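Local coordinates for centromeric protein-C, isoform A (Drosophila melanogaster, PDB 6O2K), which probably serves as an adaptor linking centromeric chromatin to other proteins, this chain being its C-terminal, dimeric cupin domain, at residues E93-T98 and E106-L111; Y72-M77 and S126-I131; L85-Q90 and I117-G122; V89-F94 and I131-V136. All blocks are in the same frame, centred on the assembly; numbering follows the deposited sequence. Where two conformers were deposited one is given.

Overall arrangement
All four contacts belong to the cupin beta barrel, and they differ with their place in it. Interaction 3 is the most buried: Leu and Ile side chains of one sheet face the interior. Interactions 1 and 2 lie in the other sheet, where strands 93-99 and 124-129 are neighbours; interaction 1 is partly buried, with a polar outer face, whereas interaction 2 is a surface contact rich in amides and long polar chains. Interaction 4, partly buried, joins the two sheets at a chain corner through a bulge, a glycine and two aromatic rings. Interior side chains tie 1 to 3, with Leu111 meeting Val89 and Ile117. All four come within reach of the second subunit.

Interaction 1: E93-T98 and E106-L111; sequences EFNVET and EVHSVL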
loop_
_atom_site.group_PDB
_atom_site.type_symbol
_atom_site.label_atom_id
_atom_site.label_comp_id
_atom_site.label_asym_id
_atom_site.label_seq_id
_atom_site.Cartn_x
_atom_site.Cartn_y
_atom_site.Cartn_z
ATOM N N GLU B 93 1.587 -13.737 -6.458
ATOM C CA GLU B 93 1.372 -14.696 -5.380
ATOM C C GLU B 93 2.709 -14.978 -4.706
ATOM O O GLU B 93 3.741 -15.076 -5.390
ATOM C CB GLU B 93 0.765 -15.999 -5.931
ATOM C CG GLU B 93 0.209 -16.976 -4.892
ATOM C CD GLU B 93 -0.346 -18.246 -5.537
ATOM O OE1 GLU B 93 -0.661 -18.210 -6.749
ATOM O OE2 GLU B 93 -0.452 -19.284 -4.848
ATOM N N PHE B 94 2.689 -15.127 -3.384
ATOM C CA PHE B 94 3.911 -15.343 -2.626
ATOM C C PHE B 94 3.712 -16.455 -1.608
ATOM O O PHE B 94 2.626 -16.628 -1.056
ATOM C CB PHE B 94 4.352 -14.065 -1.886
ATOM C CG PHE B 94 4.923 -13.001 -2.782
ATOM C CD1 PHE B 94 6.258 -13.041 -3.164
ATOM C CD2 PHE B 94 4.128 -11.953 -3.240
ATOM C CE1 PHE B 94 6.787 -12.054 -3.979
ATOM C CE2 PHE B 94 4.655 -10.963 -4.064
ATOM C CZ PHE B 94 5.985 -11.018 -4.437
ATOM N N ASN B 95 4.786 -17.194 -1.350
ATOM C CA ASN B 95 4.872 -18.112 -0.230
ATOM C C ASN B 95 5.803 -17.495 0.802
ATOM O O ASN B 95 6.928 -17.097 0.463
ATOM C CB ASN B 95 5.402 -19.476 -0.675
ATOM C CG ASN B 95 4.440 -20.213 -1.588
ATOM O OD1 ASN B 95 3.228 -20.015 -1.526
ATOM N ND2 ASN B 95 4.979 -21.085 -2.430
ATOM N N VAL B 96 5.343 -17.419 2.052
ATOM C CA VAL B 96 6.107 -16.815 3.141
ATOM C C VAL B 96 6.291 -17.847 4.242
ATOM O O VAL B 96 5.317 -18.463 4.683
ATOM C CB VAL B 96 5.411 -15.555 3.691
ATOM C CG1 VAL B 96 6.221 -14.956 4.856
ATOM C CG2 VAL B 96 5.188 -14.523 2.564
ATOM N N GLU B 97 7.536 -18.026 4.691
ATOM C CA GLU B 97 7.854 -18.913 5.806
ATOM C C GLU B 97 8.286 -18.067 6.993
ATOM O O GLU B 97 9.152 -17.197 6.842
ATOM C CB GLU B 97 8.970 -19.903 5.446
ATOM C CG GLU B 97 8.938 -20.449 4.013
ATOM C CD GLU B 97 7.709 -21.301 3.710
ATOM O OE1 GLU B 97 7.090 -21.091 2.636
ATOM O OE2 GLU B 97 7.362 -22.177 4.536
ATOM N N THR B 98 7.683 -18.316 8.170
ATOM C CA THR B 98 7.982 -17.534 9.367
ATOM C C THR B 98 8.296 -18.443 10.545
ATOM O O THR B 98 7.685 -19.504 10.696
ATOM C CB THR B 98 6.819 -16.598 9.773
ATOM O OG1 THR B 98 5.604 -17.349 9.893
ATOM C CG2 THR B 98 6.630 -15.489 8.740
ATOM N N GLU B 106 8.318 -23.697 12.062
ATOM C CA GLU B 106 8.194 -22.811 10.914
ATOM C C GLU B 106 6.796 -22.947 10.322
ATOM O O GLU B 106 6.270 -24.056 10.193
ATOM C CB GLU B 106 9.258 -23.163 9.873
ATOM C CG GLU B 106 9.554 -22.062 8.857
ATOM C CD GLU B 106 10.706 -22.418 7.921
ATOM O OE1 GLU B 106 10.478 -22.495 6.693
ATOM O OE2 GLU B 106 11.837 -22.625 8.413
ATOM N N VAL B 107 6.179 -21.814 9.978
ATOM C CA VAL B 107 4.818 -21.783 9.461
ATOM C C VAL B 107 4.844 -21.250 8.036
ATOM O O VAL B 107 5.539 -20.270 7.738
ATOM C CB VAL B 107 3.889 -20.933 10.356
ATOM C CG1 VAL B 107 2.520 -20.771 9.720
ATOM C CG2 VAL B 107 3.762 -21.577 11.773
ATOM N N HIS B 108 4.070 -21.898 7.166
ATOM C CA HIS B 108 4.011 -21.608 5.744
ATOM C C HIS B 108 2.677 -20.923 5.442
ATOM O O HIS B 108 1.617 -21.439 5.810
ATOM C CB HIS B 108 4.168 -22.916 4.953
ATOM C CG HIS B 108 3.845 -22.806 3.495
ATOM N ND1 HIS B 108 4.751 -22.346 2.563
ATOM C CD2 HIS B 108 2.723 -23.121 2.802
ATOM C CE1 HIS B 108 4.198 -22.368 1.361
ATOM N NE2 HIS B 108 2.967 -22.834 1.480
ATOM N N SER B 109 2.727 -19.753 4.796
ATOM C CA SER B 109 1.525 -19.031 4.402
ATOM C C SER B 109 1.588 -18.696 2.921
ATOM O O SER B 109 2.662 -18.451 2.371
ATOM C CB SER B 109 1.326 -17.731 5.210
ATOM O OG SER B 109 1.602 -17.905 6.589
ATOM N N VAL B 110 0.425 -18.684 2.276
ATOM C CA VAL B 110 0.315 -18.339 0.860
ATOM C C VAL B 110 -0.504 -17.068 0.758
ATOM O O VAL B 110 -1.627 -17.019 1.275
ATOM C CB VAL B 110 -0.341 -19.457 0.034
ATOM C CG1 VAL B 110 -0.390 -19.061 -1.458
ATOM C CG2 VAL B 110 0.382 -20.767 0.235
ATOM N N LEU B 111 0.045 -16.055 0.071
ATOM C CA LEU B 111 -0.579 -14.743 -0.048
ATOM C C LEU B 111 -0.877 -14.430 -1.510
ATOM O O LEU B 111 0.012 -14.525 -2.371
ATOM C CB LEU B 111 0.308 -13.643 0.548
ATOM C CG LEU B 111 0.824 -13.849 1.996
ATOM C CD1 LEU B 111 1.806 -12.749 2.342
ATOM C CD2 LEU B 111 -0.321 -13.856 2.998
HETATM O O HOH W 1 4.223 -17.779 7.330
#
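Phe94 and Leu111, Val96 and Ser109, and Thr98 and Val107 form three hydrogen-bonded antiparallel pairs, each closed by two N-H...O bonds of 2.8 to 2.9 Å between backbone N and O. Between them lie the non-hydrogen-bonded pairs Asn95-Val110 and Glu97-His108, whose CA-H groups point at carbonyl oxygens, as Glu97 CA does at Val107 O (3.3 Å). These strands are the two arms of a beta hairpin in the four-stranded sheet of the cupin barrel, and 107-112 is that sheet's outermost strand within the chain.

Between the two strands, the strong direct side-chain bond is on the polar face. His108 ND1 donates to Glu97 OE1 at 2.7 Å, on the syn lone pair and almost in the imidazole plane, while the bond to Glu97 OE2 is weak. Glu97 reaches the ring by folding its chain at chi2 (-65°); the carboxylate and imidazole planes lie 28° apart. Were Glu97 replaced by an alanine, the ring of His108 would probably lose its mate at ND1 and be freer to turn. Glu106 OE1 lies 3.8 Å from Glu97 OE2, and this second negative charge may favour a protonated His108.

On the inner face the beta-branched Val96 meets Leu111, CG2 to CD1 at 3.8 Å, as apolar residues suit a barrel interior. One water bridges the strands there, within hydrogen-bonding distance of Val96 O, Val107 O, Ser109 OG and Thr98 OG1, its two protons shared among them. The small hydroxyl of Ser109 additionally bonds Asn34 ND2 of the second subunit.

Interaction 2: Y72-M77 and S126-I131; sequences YQKRSM and SIQNAI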
loop_
_atom_site.group_PDB
_atom_site.type_symbol
_atom_site.label_atom_id
_atom_site.label_comp_id
_atom_site.label_asym_id
_atom_site.label_seq_id
_atom_site.Cartn_x
_atom_site.Cartn_y
_atom_site.Cartn_z
ATOM N N TYR B 72 9.489 -17.185 -9.675
ATOM C CA TYR B 72 9.918 -18.199 -8.715
ATOM C C TYR B 72 11.122 -17.773 -7.883
ATOM O O TYR B 72 11.735 -18.618 -7.217
ATOM C CB TYR B 72 10.237 -19.533 -9.403
ATOM C CG TYR B 72 9.058 -20.200 -10.070
ATOM C CD1 TYR B 72 7.890 -20.459 -9.368
ATOM C CD2 TYR B 72 9.123 -20.588 -11.403
ATOM C CE1 TYR B 72 6.817 -21.081 -9.973
ATOM C CE2 TYR B 72 8.054 -21.206 -12.019
ATOM C CZ TYR B 72 6.904 -21.453 -11.297
ATOM O OH TYR B 72 5.835 -22.070 -11.906
ATOM N N GLN B 73 11.486 -16.497 -7.903
ATOM C CA GLN B 73 12.655 -16.046 -7.168
ATOM C C GLN B 73 12.420 -16.130 -5.663
ATOM O O GLN B 73 11.307 -15.897 -5.174
ATOM C CB GLN B 73 13.011 -14.618 -7.568
ATOM C CG GLN B 73 14.333 -14.157 -6.998
ATOM C CD GLN B 73 14.759 -12.819 -7.549
ATOM O OE1 GLN B 73 13.925 -12.006 -7.948
ATOM N NE2 GLN B 73 16.065 -12.579 -7.577
ATOM N N LYS B 74 13.484 -16.463 -4.930
ATOM C CA LYS B 74 13.474 -16.526 -3.474
ATOM C C LYS B 74 14.243 -15.351 -2.890
ATOM O O LYS B 74 15.313 -14.983 -3.395
ATOM C CB LYS B 74 14.121 -17.814 -2.963
ATOM C CG LYS B 74 13.560 -19.112 -3.496
ATOM C CD LYS B 74 14.390 -20.284 -2.952
ATOM C CE LYS B 74 13.732 -21.633 -3.205
ATOM N NZ LYS B 74 14.586 -22.760 -2.749
ATOM N N ARG B 75 13.701 -14.774 -1.821
ATOM C CA ARG B 75 14.449 -13.903 -0.924
ATOM C C ARG B 75 14.854 -14.725 0.286
ATOM O O ARG B 75 13.991 -15.288 0.967
ATOM C CB ARG B 75 13.621 -12.695 -0.485
ATOM C CG ARG B 75 14.392 -11.688 0.385
ATOM C CD ARG B 75 13.485 -10.515 0.729
ATOM N NE ARG B 75 14.151 -9.407 1.427
ATOM C CZ ARG B 75 13.958 -9.105 2.711
ATOM N NH1 ARG B 75 13.154 -9.843 3.455
ATOM N NH2 ARG B 75 14.567 -8.063 3.255
ATOM N N SER B 76 16.155 -14.788 0.560
ATOM C CA SER B 76 16.615 -15.671 1.618
ATOM C C SER B 76 16.143 -15.176 2.984
ATOM O O SER B 76 15.752 -14.019 3.162
ATOM C CB SER B 76 18.142 -15.809 1.583
ATOM O OG SER B 76 18.786 -14.569 1.826
ATOM N N MET B 77 16.170 -16.099 3.946
ATOM C CA MET B 77 15.780 -15.843 5.332
ATOM C C MET B 77 16.443 -14.595 5.903
ATOM O O MET B 77 17.664 -14.428 5.820
ATOM C CB MET B 77 16.158 -17.063 6.181
ATOM C CG MET B 77 15.664 -17.040 7.623
ATOM S SD MET B 77 16.921 -16.369 8.749
ATOM C CE MET B 77 17.978 -17.799 9.012
ATOM N N SER B 126 11.243 -15.850 5.325
ATOM C CA SER B 126 11.693 -15.936 3.940
ATOM C C SER B 126 10.495 -15.837 2.999
ATOM O O SER B 126 9.355 -16.128 3.381
ATOM C CB SER B 126 12.463 -17.233 3.681
ATOM O OG SER B 126 11.571 -18.329 3.677
ATOM N N ILE B 127 10.773 -15.432 1.754
ATOM C CA ILE B 127 9.747 -15.127 0.753
ATOM C C ILE B 127 10.143 -15.748 -0.582
ATOM O O ILE B 127 11.283 -15.586 -1.032
ATOM C CB ILE B 127 9.565 -13.609 0.578
ATOM C CG1 ILE B 127 9.367 -12.908 1.925
ATOM C CG2 ILE B 127 8.404 -13.289 -0.401
ATOM C CD1 ILE B 127 9.465 -11.384 1.817
ATOM N N GLN B 128 9.199 -16.439 -1.227
ATOM C CA GLN B 128 9.390 -16.936 -2.590
ATOM C C GLN B 128 8.194 -16.555 -3.449
ATOM O O GLN B 128 7.046 -16.757 -3.045
ATOM C CB GLN B 128 9.567 -18.458 -2.630
ATOM C CG GLN B 128 9.832 -19.012 -4.035
ATOM C CD GLN B 128 10.475 -20.405 -4.007
ATOM O OE1 GLN B 128 10.335 -21.147 -3.033
ATOM N NE2 GLN B 128 11.184 -20.758 -5.081
ATOM N N ASN B 129 8.472 -15.983 -4.615
ATOM C CA ASN B 129 7.468 -15.813 -5.661
ATOM C C ASN B 129 6.880 -17.170 -6.018
ATOM O O ASN B 129 7.611 -18.084 -6.404
ATOM C CB ASN B 129 8.127 -15.174 -6.886
ATOM C CG ASN B 129 7.130 -14.727 -7.942
ATOM O OD1 ASN B 129 5.928 -15.006 -7.859
ATOM N ND2 ASN B 129 7.639 -14.031 -8.961
ATOM N N ALA B 130 5.567 -17.313 -5.892
ATOM C CA ALA B 130 4.929 -18.610 -6.090
ATOM C C ALA B 130 4.579 -18.915 -7.544
ATOM O O ALA B 130 4.115 -20.028 -7.823
ATOM C CB ALA B 130 3.659 -18.708 -5.241
ATOM N N ILE B 131 4.794 -17.989 -8.480
ATOM C CA ILE B 131 4.324 -18.164 -9.852
ATOM C C ILE B 131 5.416 -17.817 -10.860
ATOM O O ILE B 131 6.434 -17.201 -10.536
ATOM C CB ILE B 131 3.068 -17.324 -10.139
ATOM C CG1 ILE B 131 3.322 -15.864 -9.772
ATOM C CG2 ILE B 131 1.884 -17.881 -9.381
ATOM C CD1 ILE B 131 2.220 -14.933 -10.192
#
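Strands 74-77 and 126-129 run antiparallel, their axes 4.6 Å apart and 168° between directions. Arg75 and Ile127 make the hydrogen-bonded pair, but unevenly: Arg75 N gives a short bond to Ile127 O (2.7 Å), whereas Ile127 N to Arg75 O is weak at 3.3 Å. Past the non-hydrogen-bonded pair Lys74-Gln128, Asn129 N bonds Gln73 O at 2.9 Å, and Tyr72 N reaches Ile131 O where both chains have left the strand.

Gln128 has CG anti to its backbone N (chi1 -177°) and an extended chain, which carries the amide back along its neighbour: NE2 donates to Tyr72 O at 3.1 Å, nearly straight (169°) and in the plane of its own amide. The aliphatic part of Lys74 runs alongside in the same direction, its CE 3.3 Å from Gln128 NE2; such a long chain can cover an amide while its amine extends beyond. The ring of Tyr72 takes Ile131 O over one face and Ala130 O at its edge, 3.6 Å from CE1. Asn129 suits the turn because its OD1 accepts from Ile131 N, an Asx turn, while ND2 binds the carbonyls of Lys70 and Lys133. Arg75, on the face with Ile127, sends NE to Tyr53 OH and NH1 to Tyr125 OH.

Strand 74-79 thus closes one side of the four-stranded sheet against a strand far along the chain, the long-range antiparallel pairing of the cupin jelly roll.

Interaction 3: L85-Q90 and I117-G122; sequences LKLLVQ and IEIDRG
Glu118 supplies the one flat side-chain group that takes part, a carboxylate whose OE2 sits 4.0 Å from Lys86 CE; the two chains lie side by side, and Lys86 NZ, at 4.4 Å from OE2, is too far for a salt bridge. Both residues sit on antiparallel strands of the larger sheet of the cupin barrel, 85-89 beside 116-119. The stronger hold on this carboxylate comes from the second subunit, where the backbone N of Lys59 bonds OE1. The other flat groups are peptides: Leu87 N meets Ile117 O at 2.9 Å, and Ile117 N returns the bond to Leu87 O.

Leu85-Ile119 and Leu87-Ile117 are hydrogen-bonded pairs; Lys86-Glu118, between them, is non-hydrogen-bonded and faces the other way. Strand 116-119 is outermost within the chain, yet Ile117 also pairs with a strand of the second subunit, so the sheet continues across the dimer.

Branched aliphatic residues suit the opposite face, which looks toward Tyr125 and Ile127 of the other sheet. Leu87 CB rests on Ile117 CG2 at 3.8 Å. Leu85 keeps CG between its backbone N and carbonyl carbon (chi1 56°), turning the branch onto its neighbour, and CD1 presses against Ile119 CG1 at a tight 3.4 Å.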
loop_
_atom_site.group_PDB
_atom_site.type_symbol
_atom_site.label_atom_id
_atom_site.label_comp_id
_atom_site.label_asym_id
_atom_site.label_seq_id
_atom_site.Cartn_x
_atom_site.Cartn_y
_atom_site.Cartn_z
ATOM N N LEU B 85 7.463 -5.587 10.351
ATOM C CA LEU B 85 6.980 -5.123 9.059
ATOM C C LEU B 85 5.671 -5.805 8.699
ATOM O O LEU B 85 5.255 -6.774 9.331
ATOM C CB LEU B 85 8.048 -5.321 7.987
ATOM C CG LEU B 85 8.678 -6.667 7.695
ATOM C CD1 LEU B 85 7.712 -7.424 6.867
ATOM C CD2 LEU B 85 9.935 -6.417 6.881
ATOM N N LYS B 86 5.002 -5.252 7.697
ATOM C CA LYS B 86 3.838 -5.867 7.083
ATOM C C LYS B 86 4.155 -6.070 5.606
ATOM O O LYS B 86 4.685 -5.165 4.957
ATOM C CB LYS B 86 2.592 -4.987 7.245
ATOM C CG LYS B 86 2.233 -4.700 8.695
ATOM C CD LYS B 86 0.954 -3.907 8.859
ATOM C CE LYS B 86 0.742 -3.560 10.346
ATOM N NZ LYS B 86 1.802 -2.670 10.889
ATOM N N LEU B 87 3.853 -7.251 5.089
ATOM C CA LEU B 87 4.012 -7.551 3.671
ATOM C C LEU B 87 2.628 -7.632 3.039
ATOM O O LEU B 87 1.797 -8.450 3.452
ATOM C CB LEU B 87 4.786 -8.855 3.478
ATOM C CG LEU B 87 6.175 -8.942 4.136
ATOM C CD1 LEU B 87 6.752 -10.346 3.988
ATOM C CD2 LEU B 87 7.134 -7.918 3.523
ATOM N N LEU B 88 2.387 -6.789 2.038
ATOM C CA LEU B 88 1.079 -6.661 1.407
ATOM C C LEU B 88 1.235 -6.871 -0.092
ATOM O O LEU B 88 1.913 -6.079 -0.762
ATOM C CB LEU B 88 0.474 -5.286 1.710
ATOM C CG LEU B 88 -0.849 -4.903 1.055
ATOM C CD1 LEU B 88 -1.956 -5.859 1.466
ATOM C CD2 LEU B 88 -1.195 -3.479 1.463
ATOM N N VAL B 89 0.594 -7.911 -0.621
ATOM C CA VAL B 89 0.810 -8.296 -2.015
ATOM C C VAL B 89 0.142 -7.285 -2.946
ATOM O O VAL B 89 -1.062 -7.011 -2.844
ATOM C CB VAL B 89 0.308 -9.721 -2.272
ATOM C CG1 VAL B 89 0.452 -10.080 -3.737
ATOM C CG2 VAL B 89 1.103 -10.708 -1.412
ATOM N N GLN B 90 0.936 -6.720 -3.860
ATOM C CA GLN B 90 0.463 -5.784 -4.874
ATOM C C GLN B 90 0.137 -6.467 -6.183
ATOM O O GLN B 90 -0.762 -6.010 -6.913
ATOM C CB GLN B 90 1.518 -4.708 -5.138
ATOM C CG GLN B 90 1.850 -3.893 -3.916
ATOM C CD GLN B 90 0.691 -3.007 -3.537
ATOM O OE1 GLN B 90 0.286 -2.142 -4.308
ATOM N NE2 GLN B 90 0.139 -3.231 -2.348
ATOM N N ILE B 117 0.581 -10.022 5.580
ATOM C CA ILE B 117 1.086 -10.737 6.746
ATOM C C ILE B 117 1.878 -9.770 7.619
ATOM O O ILE B 117 2.611 -8.915 7.115
ATOM C CB ILE B 117 1.938 -11.965 6.347
ATOM C CG1 ILE B 117 2.250 -12.822 7.584
ATOM C CG2 ILE B 117 3.235 -11.538 5.654
ATOM C CD1 ILE B 117 2.882 -14.182 7.238
ATOM N N GLU B 118 1.700 -9.893 8.934
ATOM C CA GLU B 118 2.407 -9.109 9.931
ATOM C C GLU B 118 3.604 -9.930 10.416
ATOM O O GLU B 118 3.437 -11.083 10.834
ATOM C CB GLU B 118 1.455 -8.780 11.096
ATOM C CG GLU B 118 1.813 -7.570 11.945
ATOM C CD GLU B 118 0.647 -7.111 12.843
ATOM O OE1 GLU B 118 -0.381 -7.816 12.934
ATOM O OE2 GLU B 118 0.767 -6.034 13.456
ATOM N N ILE B 119 4.798 -9.355 10.319
ATOM C CA ILE B 119 6.056 -9.957 10.750
ATOM C C ILE B 119 6.486 -9.222 12.012
ATOM O O ILE B 119 6.880 -8.049 11.951
ATOM C CB ILE B 119 7.141 -9.844 9.667
ATOM C CG1 ILE B 119 6.635 -10.314 8.295
ATOM C CG2 ILE B 119 8.439 -10.583 10.084
ATOM C CD1 ILE B 119 6.564 -11.805 8.114
ATOM N N ASP B 120 6.427 -9.903 13.157
ATOM C CA ASP B 120 6.797 -9.272 14.416
ATOM C C ASP B 120 8.313 -9.111 14.537
ATOM O O ASP B 120 9.106 -9.783 13.868
ATOM C CB ASP B 120 6.280 -10.087 15.606
ATOM C CG ASP B 120 4.783 -10.301 15.551
ATOM O OD1 ASP B 120 4.045 -9.298 15.543
ATOM O OD2 ASP B 120 4.352 -11.467 15.468
ATOM N N ARG B 121 8.711 -8.220 15.437
ATOM C CA ARG B 121 10.123 -8.038 15.719
ATOM C C ARG B 121 10.736 -9.354 16.187
ATOM O O ARG B 121 10.153 -10.068 17.010
ATOM C CB ARG B 121 10.304 -6.946 16.772
ATOM C CG ARG B 121 11.761 -6.592 17.031
ATOM C CD ARG B 121 11.876 -5.307 17.812
ATOM N NE ARG B 121 13.257 -4.857 17.872
ATOM C CZ ARG B 121 13.651 -3.724 18.441
ATOM N NH1 ARG B 121 12.762 -2.923 19.012
ATOM N NH2 ARG B 121 14.938 -3.397 18.443
ATOM N N GLY B 122 11.888 -9.698 15.612
ATOM C CA GLY B 122 12.608 -10.908 15.950
ATOM C C GLY B 122 12.235 -12.127 15.130
ATOM O O GLY B 122 12.952 -13.132 15.194
#

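Interaction 4: V89-F94 and I131-V136; sequences VQFGEF and IDKVSV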
loop_
_atom_site.group_PDB
_atom_site.type_symbol
_atom_site.label_atom_id
_atom_site.label_comp_id
_atom_site.label_asym_id
_atom_site.label_seq_id
_atom_site.Cartn_x
_atom_site.Cartn_y
_atom_site.Cartn_z
ATOM N N VAL B 89 0.594 -7.911 -0.621
ATOM C CA VAL B 89 0.810 -8.296 -2.015
ATOM C C VAL B 89 0.142 -7.285 -2.946
ATOM O O VAL B 89 -1.062 -7.011 -2.844
ATOM C CB VAL B 89 0.308 -9.721 -2.272
ATOM C CG1 VAL B 89 0.452 -10.080 -3.737
ATOM C CG2 VAL B 89 1.103 -10.708 -1.412
ATOM N N GLN B 90 0.936 -6.720 -3.860
ATOM C CA GLN B 90 0.463 -5.784 -4.874
ATOM C C GLN B 90 0.137 -6.467 -6.183
ATOM O O GLN B 90 -0.762 -6.010 -6.913
ATOM C CB GLN B 90 1.518 -4.708 -5.138
ATOM C CG GLN B 90 1.850 -3.893 -3.916
ATOM C CD GLN B 90 0.691 -3.007 -3.537
ATOM O OE1 GLN B 90 0.286 -2.142 -4.308
ATOM N NE2 GLN B 90 0.139 -3.231 -2.348
ATOM N N PHE B 91 0.862 -7.533 -6.514
ATOM C CA PHE B 91 0.558 -8.274 -7.732
ATOM C C PHE B 91 1.164 -9.659 -7.596
ATOM O O PHE B 91 2.280 -9.802 -7.094
ATOM C CB PHE B 91 1.114 -7.574 -8.986
ATOM C CG PHE B 91 0.712 -8.235 -10.281
ATOM C CD1 PHE B 91 1.502 -9.225 -10.844
ATOM C CD2 PHE B 91 -0.464 -7.878 -10.926
ATOM C CE1 PHE B 91 1.128 -9.845 -12.024
ATOM C CE2 PHE B 91 -0.842 -8.485 -12.120
ATOM C CZ PHE B 91 -0.054 -9.469 -12.670
ATOM N N GLY B 92 0.430 -10.669 -8.035
ATOM C CA GLY B 92 0.993 -12.007 -8.040
ATOM C C GLY B 92 0.680 -12.827 -6.808
ATOM O O GLY B 92 -0.365 -12.645 -6.180
ATOM N N GLU B 93 1.587 -13.737 -6.458
ATOM C CA GLU B 93 1.372 -14.696 -5.380
ATOM C C GLU B 93 2.709 -14.978 -4.706
ATOM O O GLU B 93 3.741 -15.076 -5.390
ATOM C CB GLU B 93 0.765 -15.999 -5.931
ATOM C CG GLU B 93 0.209 -16.976 -4.892
ATOM C CD GLU B 93 -0.346 -18.246 -5.537
ATOM O OE1 GLU B 93 -0.661 -18.210 -6.749
ATOM O OE2 GLU B 93 -0.452 -19.284 -4.848
ATOM N N PHE B 94 2.689 -15.127 -3.384
ATOM C CA PHE B 94 3.911 -15.343 -2.626
ATOM C C PHE B 94 3.712 -16.455 -1.608
ATOM O O PHE B 94 2.626 -16.628 -1.056
ATOM C CB PHE B 94 4.352 -14.065 -1.886
ATOM C CG PHE B 94 4.923 -13.001 -2.782
ATOM C CD1 PHE B 94 6.258 -13.041 -3.164
ATOM C CD2 PHE B 94 4.128 -11.953 -3.240
ATOM C CE1 PHE B 94 6.787 -12.054 -3.979
ATOM C CE2 PHE B 94 4.655 -10.963 -4.064
ATOM C CZ PHE B 94 5.985 -11.018 -4.437
ATOM N N ILE B 131 4.794 -17.989 -8.480
ATOM C CA ILE B 131 4.324 -18.164 -9.852
ATOM C C ILE B 131 5.416 -17.817 -10.860
ATOM O O ILE B 131 6.434 -17.201 -10.536
ATOM C CB ILE B 131 3.068 -17.324 -10.139
ATOM C CG1 ILE B 131 3.322 -15.864 -9.772
ATOM C CG2 ILE B 131 1.884 -17.881 -9.381
ATOM C CD1 ILE B 131 2.220 -14.933 -10.192
ATOM N N ASP B 132 5.157 -18.193 -12.120
ATOM C CA ASP B 132 6.096 -18.025 -13.225
ATOM C C ASP B 132 5.973 -16.649 -13.885
ATOM O O ASP B 132 6.200 -16.503 -15.097
ATOM C CB ASP B 132 5.884 -19.157 -14.235
ATOM C CG ASP B 132 6.932 -19.182 -15.343
ATOM O OD1 ASP B 132 6.677 -19.837 -16.375
ATOM O OD2 ASP B 132 8.005 -18.560 -15.182
ATOM N N LYS B 133 5.600 -15.636 -13.110
ATOM C CA LYS B 133 5.564 -14.251 -13.553
ATOM C C LYS B 133 6.171 -13.380 -12.462
ATOM O O LYS B 133 6.290 -13.791 -11.305
ATOM C CB LYS B 133 4.137 -13.777 -13.843
ATOM C CG LYS B 133 3.344 -14.637 -14.804
ATOM C CD LYS B 133 1.845 -14.368 -14.671
ATOM C CE LYS B 133 1.573 -12.939 -14.222
ATOM N NZ LYS B 133 1.405 -12.014 -15.374
ATOM N N VAL B 134 6.536 -12.153 -12.833
ATOM C CA VAL B 134 7.022 -11.213 -11.835
ATOM C C VAL B 134 5.900 -10.918 -10.850
ATOM O O VAL B 134 4.770 -10.608 -11.249
ATOM C CB VAL B 134 7.523 -9.927 -12.505
ATOM C CG1 VAL B 134 7.776 -8.857 -11.456
ATOM C CG2 VAL B 134 8.783 -10.200 -13.293
ATOM N N SER B 135 6.200 -11.037 -9.560
ATOM C CA SER B 135 5.252 -10.654 -8.516
ATOM C C SER B 135 5.829 -9.492 -7.723
ATOM O O SER B 135 7.046 -9.279 -7.692
ATOM C CB SER B 135 4.917 -11.812 -7.561
ATOM O OG SER B 135 4.340 -12.906 -8.246
ATOM N N VAL B 136 4.942 -8.741 -7.072
ATOM C CA VAL B 136 5.317 -7.504 -6.399
ATOM C C VAL B 136 4.629 -7.453 -5.045
ATOM O O VAL B 136 3.415 -7.668 -4.957
ATOM C CB VAL B 136 4.918 -6.269 -7.227
ATOM C CG1 VAL B 136 5.290 -4.994 -6.495
ATOM C CG2 VAL B 136 5.563 -6.315 -8.605
#
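Phe91 and Lys133 are brought together by their torsions: chi1 of -174° swings the Phe91 ring out along segment 131-136, and bends at chi3 and chi4 fold Lys133 back to it. The chains cross at about a right angle, with Lys133 CE 3.8 Å from Phe91 CE1 at the ring edge. Val134 O lies at the same edge, 3.6 Å from Phe91 CD1. Met15 and Arg19 of helix 6-19 also pack on this ring, and a serine in place of Phe91 would probably leave the Lys133 methylenes and that helix without their apolar partner.

At the root of the Phe91 side chain the backbone makes a classic beta bulge: Val136 O accepts from both Gln90 N (2.9 Å) and Phe91 N (3.0 Å), and Val136 N returns a bond to Phe91 O. Here the chain turns the corner from one sheet to the other. Gly92 suits the bend because a CB would collide with Ser135 OG. Small Ser135 also lets Phe94 approach, Phe94 CZ to Ser135 CB at 3.4 Å, while its hydroxyl takes a weak bond from Glu93 N and a stronger one with Asn129 OD1.

Lys133 NZ forms a salt bridge with Asp5 of the second subunit, so aromatic packing at the barrel's corner and ionic pairing across the dimer meet on a single side chain.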